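Local coordinates for protein polysaccharide deacetylase (Streptococcus pyogenes, PDB 6DQ3) that removes N-acetyl groups from the linkage unit of streptococcal cell wall rhamnopolysaccharides, as a zinc-dependent deacetylase of carbohydrate esterase family 4, at residues Y158-Q162 with L163-T167; Q148-E151 with M152-K156. One frame throughout, in Å; residues are numbered along the deposited sequence.

Contact 1: residues Y158-Q162 with L163-T167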
ATOM      1  N   TYR A 158       0.137   5.863 -16.818  1.00 33.07           N
ATOM      2  CA  TYR A 158      -1.081   6.605 -16.508  1.00 32.69           C
ATOM      3  C   TYR A 158      -0.909   7.432 -15.239  1.00 32.24           C
ATOM      4  O   TYR A 158      -1.179   8.637 -15.234  1.00 29.75           O
ATOM      5  CB  TYR A 158      -2.246   5.619 -16.378  1.00 29.84           C
ATOM      6  CG  TYR A 158      -3.588   6.229 -16.035  1.00 33.03           C
ATOM      7  CD1 TYR A 158      -4.441   6.696 -17.029  1.00 34.52           C
ATOM      8  CD2 TYR A 158      -4.011   6.310 -14.718  1.00 28.64           C
ATOM      9  CE1 TYR A 158      -5.681   7.250 -16.711  1.00 36.19           C
ATOM     10  CE2 TYR A 158      -5.245   6.858 -14.391  1.00 29.65           C
ATOM     11  CZ  TYR A 158      -6.073   7.325 -15.386  1.00 33.16           C
ATOM     12  OH  TYR A 158      -7.298   7.866 -15.046  1.00 37.12           O
ATOM     13  N   LEU A 159      -0.453   6.806 -14.154  1.00 31.87           N
ATOM     14  CA  LEU A 159      -0.239   7.548 -12.917  1.00 26.76           C
ATOM     15  C   LEU A 159       0.822   8.628 -13.098  1.00 31.43           C
ATOM     16  O   LEU A 159       0.653   9.761 -12.630  1.00 33.15           O
ATOM     17  CB  LEU A 159       0.159   6.591 -11.794  1.00 31.48           C
ATOM     18  CG  LEU A 159      -0.886   5.542 -11.421  1.00 31.50           C
ATOM     19  CD1 LEU A 159      -0.255   4.416 -10.622  1.00 33.20           C
ATOM     20  CD2 LEU A 159      -2.024   6.176 -10.640  1.00 32.13           C
ATOM     21  N   ASP A 160       1.923   8.295 -13.782  1.00 29.24           N
ATOM     22  CA  ASP A 160       2.994   9.263 -13.986  1.00 28.91           C
ATOM     23  C   ASP A 160       2.500  10.495 -14.725  1.00 30.50           C
ATOM     24  O   ASP A 160       2.846  11.625 -14.363  1.00 31.59           O
ATOM     25  CB  ASP A 160       4.144   8.633 -14.773  1.00 30.56           C
ATOM     26  CG  ASP A 160       4.881   7.580 -13.987  1.00 34.36           C
ATOM     27  OD1 ASP A 160       4.517   7.351 -12.817  1.00 34.31           O
ATOM     28  OD2 ASP A 160       5.831   6.981 -14.539  1.00 35.31           O
ATOM     29  N   LYS A 161       1.707  10.298 -15.777  1.00 34.50           N
ATOM     30  CA  LYS A 161       1.226  11.431 -16.555  1.00 35.90           C
ATOM     31  C   LYS A 161       0.102  12.160 -15.827  1.00 37.55           C
ATOM     32  O   LYS A 161       0.163  13.379 -15.645  1.00 38.86           O
ATOM     33  CB  LYS A 161       0.764  10.955 -17.932  1.00 39.77           C
ATOM     34  CG  LYS A 161       0.311  12.073 -18.854  1.00 47.84           C
ATOM     35  CD  LYS A 161      -0.132  11.528 -20.209  1.00 54.04           C
ATOM     36  CE  LYS A 161      -0.580  12.644 -21.141  1.00 60.12           C
ATOM     37  NZ  LYS A 161      -0.971  12.134 -22.487  1.00 63.63           N
ATOM     38  N   GLN A 162      -0.922  11.426 -15.385  1.00 40.47           N
ATOM     39  CA  GLN A 162      -2.111  12.079 -14.844  1.00 38.02           C
ATOM     40  C   GLN A 162      -1.850  12.718 -13.485  1.00 38.62           C
ATOM     41  O   GLN A 162      -2.470  13.736 -13.155  1.00 40.69           O
ATOM     42  CB  GLN A 162      -3.260  11.078 -14.733  1.00 35.80           C
ATOM     43  CG  GLN A 162      -3.692  10.468 -16.051  1.00 36.76           C
ATOM     44  CD  GLN A 162      -4.073  11.511 -17.079  1.00 41.44           C
ATOM     45  OE1 GLN A 162      -4.610  12.565 -16.741  1.00 42.13           O
ATOM     46  NE2 GLN A 162      -3.785  11.228 -18.345  1.00 42.33           N
ATOM     47  N   LEU A 163      -0.955  12.143 -12.683  1.00 36.54           N
ATOM     48  CA  LEU A 163      -0.585  12.717 -11.396  1.00 36.87           C
ATOM     49  C   LEU A 163       0.783  13.394 -11.426  1.00 36.51           C
ATOM     50  O   LEU A 163       1.281  13.812 -10.376  1.00 37.33           O
ATOM     51  CB  LEU A 163      -0.614  11.636 -10.315  1.00 31.65           C
ATOM     52  CG  LEU A 163      -1.925  10.852 -10.203  1.00 30.95           C
ATOM     53  CD1 LEU A 163      -1.797   9.792  -9.104  1.00 31.41           C
ATOM     54  CD2 LEU A 163      -3.108  11.773  -9.935  1.00 32.57           C
ATOM     55  N   ASN A 164       1.391  13.516 -12.602  1.00 35.30           N
ATOM     56  CA  ASN A 164       2.642  14.251 -12.783  1.00 38.63           C
ATOM     57  C   ASN A 164       3.707  13.793 -11.786  1.00 38.24           C
ATOM     58  O   ASN A 164       4.226  14.570 -10.978  1.00 42.56           O
ATOM     59  CB  ASN A 164       2.402  15.759 -12.665  1.00 39.92           C
ATOM     60  CG  ASN A 164       3.615  16.575 -13.063  1.00 47.11           C
ATOM     61  OD1 ASN A 164       4.465  16.106 -13.818  1.00 48.59           O
ATOM     62  ND2 ASN A 164       3.702  17.801 -12.557  1.00 50.83           N
ATOM     63  N   GLN A 165       4.049  12.512 -11.873  1.00 39.89           N
ATOM     64  CA  GLN A 165       4.937  11.911 -10.893  1.00 36.35           C
ATOM     65  C   GLN A 165       5.773  10.823 -11.554  1.00 37.06           C
ATOM     66  O   GLN A 165       5.655  10.559 -12.752  1.00 33.14           O
ATOM     67  CB  GLN A 165       4.135  11.339  -9.717  1.00 36.16           C
ATOM     68  CG  GLN A 165       3.260  10.141 -10.088  1.00 34.85           C
ATOM     69  CD  GLN A 165       2.421   9.629  -8.928  1.00 39.22           C
ATOM     70  OE1 GLN A 165       1.883  10.408  -8.144  1.00 36.94           O
ATOM     71  NE2 GLN A 165       2.307   8.312  -8.816  1.00 35.82           N
ATOM     72  N   ASN A 166       6.629  10.199 -10.748  1.00 35.00           N
ATOM     73  CA  ASN A 166       7.398   9.019 -11.136  1.00 34.24           C
ATOM     74  C   ASN A 166       7.015   7.909 -10.163  1.00 33.76           C
ATOM     75  O   ASN A 166       7.511   7.867  -9.032  1.00 36.50           O
ATOM     76  CB  ASN A 166       8.898   9.292 -11.109  1.00 39.40           C
ATOM     77  CG  ASN A 166       9.715   8.055 -11.429  1.00 43.23           C
ATOM     78  OD1 ASN A 166       9.221   7.113 -12.048  1.00 41.89           O
ATOM     79  ND2 ASN A 166      10.976   8.055 -11.007  1.00 46.60           N
ATOM     80  N   THR A 167       6.115   7.028 -10.592  1.00 31.85           N
ATOM     81  CA  THR A 167       5.682   5.914  -9.759  1.00 30.10           C
ATOM     82  C   THR A 167       6.814   4.911  -9.605  1.00 31.48           C
ATOM     83  O   THR A 167       7.420   4.492 -10.597  1.00 34.36           O
ATOM     84  CB  THR A 167       4.461   5.240 -10.384  1.00 34.54           C
ATOM     85  OG1 THR A 167       3.441   6.220 -10.627  1.00 36.66           O
ATOM     86  CG2 THR A 167       3.912   4.161  -9.464  1.00 32.45           C
TER
HETATM   87  O   HOH W   1       5.572  12.194 -14.802  1.00 39.34           O
HETATM   88  O   HOH W   2       8.468   8.744 -14.877  1.00 44.29           O
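Asp160 OD1 is gripped twice by Thr167, whose OG1 lies 2.7 Å and whose backbone N lies 2.8 Å from that oxygen. The hydroxyl donates nearly along the C-O axis of the carboxylate, while the N-H comes from the syn side, 34° out of the carboxylate plane. With CG anti to the carbonyl carbon (chi1 -69°), the carboxylate is turned to meet the backbone and hydroxyl of Thr167. Its other oxygen, OD2, pairs with Lys156 one turn back on the helix. Thr167 OG1 in turn accepts Gln165 NE2 at 3.0 Å, a straight bond lying in the plane of the amide. That amide nitrogen also bonds to Phe130 O, and Gln165 OE1 takes a hydrogen bond from Lys124, so both ends of the group are fixed. At the same end, helix 145-162 closes in a Schellman motif: Gln165 N meets Asp160 O on a lone pair at 2.9 Å, Asn164 N makes a weak bond to Lys161 O, and Asn164 is the C-prime residue with positive phi. Water 1 donates to both Asp160 O and Gln165 O, bridging two carbonyl oxygens that lie close together and cannot bond each other directly. On the buried side Leu159 and Leu163 run side by side, CD2 to CD1 at 3.9 Å, and Leu163 packs onto Met120 and Phe130. Since two donors of Thr167 and, on OD2, the Lys156 ammonium all serve one carboxylate, Asp160 is probably held as the anion, tying the helix end to the chain leading into strand 169-171.

Contact 2: residues Q148-E151 with M152-K156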
ATOM      1  N   GLN A 148       2.041  -9.088 -18.900  1.00 29.37           N
ATOM      2  CA  GLN A 148       2.545  -8.551 -17.641  1.00 29.77           C
ATOM      3  C   GLN A 148       3.205  -7.198 -17.859  1.00 29.91           C
ATOM      4  O   GLN A 148       3.029  -6.273 -17.053  1.00 31.37           O
ATOM      5  CB  GLN A 148       3.538  -9.515 -16.995  1.00 33.77           C
ATOM      6  CG  GLN A 148       2.958 -10.824 -16.520  1.00 32.99           C
ATOM      7  CD  GLN A 148       3.863 -11.519 -15.522  1.00 36.00           C
ATOM      8  OE1 GLN A 148       4.204 -10.957 -14.481  1.00 36.46           O
ATOM      9  NE2 GLN A 148       4.267 -12.743 -15.840  1.00 30.86           N
ATOM     10  N   THR A 149       3.976  -7.060 -18.939  1.00 27.64           N
ATOM     11  CA  THR A 149       4.604  -5.779 -19.237  1.00 32.02           C
ATOM     12  C   THR A 149       3.547  -4.696 -19.439  1.00 33.03           C
ATOM     13  O   THR A 149       3.622  -3.621 -18.833  1.00 30.97           O
ATOM     14  CB  THR A 149       5.504  -5.914 -20.467  1.00 31.25           C
ATOM     15  OG1 THR A 149       6.462  -6.962 -20.258  1.00 31.77           O
ATOM     16  CG2 THR A 149       6.247  -4.617 -20.736  1.00 33.96           C
ATOM     17  N   THR A 150       2.533  -4.975 -20.262  1.00 33.88           N
ATOM     18  CA  THR A 150       1.478  -3.994 -20.505  1.00 30.04           C
ATOM     19  C   THR A 150       0.767  -3.615 -19.210  1.00 31.22           C
ATOM     20  O   THR A 150       0.567  -2.430 -18.923  1.00 33.82           O
ATOM     21  CB  THR A 150       0.479  -4.546 -21.525  1.00 35.04           C
ATOM     22  OG1 THR A 150       1.157  -4.835 -22.754  1.00 35.72           O
ATOM     23  CG2 THR A 150      -0.650  -3.549 -21.793  1.00 34.83           C
ATOM     24  N   GLU A 151       0.383  -4.612 -18.409  1.00 28.33           N
ATOM     25  CA  GLU A 151      -0.379  -4.342 -17.194  1.00 26.63           C
ATOM     26  C   GLU A 151       0.416  -3.499 -16.206  1.00 29.31           C
ATOM     27  O   GLU A 151      -0.148  -2.651 -15.504  1.00 31.74           O
ATOM     28  CB  GLU A 151      -0.802  -5.657 -16.544  1.00 23.77           C
ATOM     29  CG  GLU A 151      -1.959  -6.349 -17.238  1.00 30.69           C
ATOM     30  CD  GLU A 151      -3.285  -5.650 -16.991  1.00 33.03           C
ATOM     31  OE1 GLU A 151      -3.375  -4.825 -16.056  1.00 30.09           O
ATOM     32  OE2 GLU A 151      -4.244  -5.930 -17.735  1.00 36.00           O
ATOM     33  N   MET A 152       1.725  -3.719 -16.127  1.00 24.12           N
ATOM     34  CA  MET A 152       2.559  -2.989 -15.185  1.00 29.90           C
ATOM     35  C   MET A 152       3.074  -1.678 -15.760  1.00 30.83           C
ATOM     36  O   MET A 152       3.358  -0.745 -14.999  1.00 32.12           O
ATOM     37  CB  MET A 152       3.744  -3.859 -14.753  1.00 25.16           C
ATOM     38  CG  MET A 152       3.366  -4.987 -13.796  1.00 26.13           C
ATOM     39  SD  MET A 152       4.804  -5.842 -13.114  1.00 33.17           S
ATOM     40  CE  MET A 152       5.077  -7.101 -14.368  1.00 29.73           C
ATOM     41  N   LYS A 153       3.200  -1.589 -17.084  1.00 28.95           N
ATOM     42  CA  LYS A 153       3.747  -0.401 -17.728  1.00 31.16           C
ATOM     43  C   LYS A 153       2.681   0.650 -18.008  1.00 30.30           C
ATOM     44  O   LYS A 153       2.882   1.833 -17.716  1.00 30.10           O
ATOM     45  CB  LYS A 153       4.432  -0.778 -19.046  1.00 33.40           C
ATOM     46  CG  LYS A 153       4.914   0.417 -19.865  1.00 35.36           C
ATOM     47  CD  LYS A 153       5.537  -0.031 -21.181  1.00 40.49           C
ATOM     48  CE  LYS A 153       6.388   1.067 -21.812  1.00 42.50           C
ATOM     49  NZ  LYS A 153       5.636   2.337 -21.994  1.00 46.93           N
ATOM     50  N   ASP A 154       1.561   0.240 -18.610  1.00 30.04           N
ATOM     51  CA  ASP A 154       0.540   1.202 -19.005  1.00 30.34           C
ATOM     52  C   ASP A 154      -0.067   1.894 -17.793  1.00 30.55           C
ATOM     53  O   ASP A 154      -0.467   3.060 -17.878  1.00 32.56           O
ATOM     54  CB  ASP A 154      -0.560   0.512 -19.813  1.00 37.39           C
ATOM     55  CG  ASP A 154      -0.128   0.158 -21.224  1.00 39.05           C
ATOM     56  OD1 ASP A 154       1.009   0.493 -21.623  1.00 40.82           O
ATOM     57  OD2 ASP A 154      -0.943  -0.462 -21.939  1.00 43.11           O
ATOM     58  N   SER A 155      -0.165   1.183 -16.669  1.00 28.47           N
ATOM     59  CA  SER A 155      -0.704   1.776 -15.451  1.00 32.36           C
ATOM     60  C   SER A 155       0.278   2.767 -14.841  1.00 32.30           C
ATOM     61  O   SER A 155      -0.127   3.832 -14.367  1.00 29.46           O
ATOM     62  CB  SER A 155      -1.049   0.671 -14.455  1.00 30.04           C
ATOM     63  OG  SER A 155       0.043  -0.218 -14.293  1.00 32.71           O
ATOM     64  N   LYS A 156       1.572   2.437 -14.847  1.00 28.03           N
ATOM     65  CA  LYS A 156       2.581   3.386 -14.389  1.00 29.05           C
ATOM     66  C   LYS A 156       2.573   4.639 -15.252  1.00 30.04           C
ATOM     67  O   LYS A 156       2.634   5.763 -14.741  1.00 32.12           O
ATOM     68  CB  LYS A 156       3.967   2.738 -14.405  1.00 29.12           C
ATOM     69  CG  LYS A 156       5.116   3.735 -14.226  1.00 31.78           C
ATOM     70  CD  LYS A 156       6.431   3.030 -13.918  1.00 32.82           C
ATOM     71  CE  LYS A 156       7.638   3.937 -14.139  1.00 36.29           C
ATOM     72  NZ  LYS A 156       7.585   5.195 -13.352  1.00 36.49           N
TER
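Gln148 lies alongside Met152, both side chains pointing the same way, and the methyl CE of Met152 comes 3.9 Å from Gln148 CB. A bend at chi3 (-88°) folds that methyl back over the preceding turn, where it also meets Gln148 O at 3.5 Å. The amide of Gln148 is held by Thr181 through OE1, and Ile184 of helix 179-187 packs against both Gln148 and Met152. Thr149 O receives Lys153 N at 2.7 Å, while Thr149 OG1 turns back to Pro145 O. The backbone bond belongs to the regular i to i+4 pattern of helix 145-162, which sets one face against helix 179-187 and sends Glu151 to the loop that follows strand 128-132. Thr150 runs beside Asp154 on the exposed flank: its methyl CG2 approaches Asp154 OD2 to 3.1 Å, while Thr150 OG1 bonds to Asp146 O. Its carbonyl accepts Asp154 N at 2.9 Å. Glu151 directs its carboxylate off the helix to the backbone N of Asn136, the residue before the zinc ligand His137. Glu151 O lies 2.7 Å from Ser155 OG, but the hydroxyl also has Asp132 OD2 as a partner, and its single proton can serve one acceptor at a time.

Both contacts belong to helix 145-162, contact 2 in its N-terminal half and contact 1 at its C-terminal end, with centres about 13 Å apart. Each is split between core and surface: Gln148, Glu151, Met152 and Ser155 are buried in contact 2, Leu159, Leu163 and Thr167 in contact 1, while Thr150, Lys153, Asp154, Lys161, Asn164 and Asn166 are exposed. Contact 2 presents Gln148 and Met152 to helix 179-187, whereas Leu159 faces helix 104-108 and Leu163 helix 117-124. Regular backbone bonds dominate 148-156; in 158-167 capping bonds are joined by the Asp160 carboxylate. Lys156 NZ joins the two, 2.8 Å from Thr167 O in a probable hydrogen bond, with Asn166 OD1 a further partner.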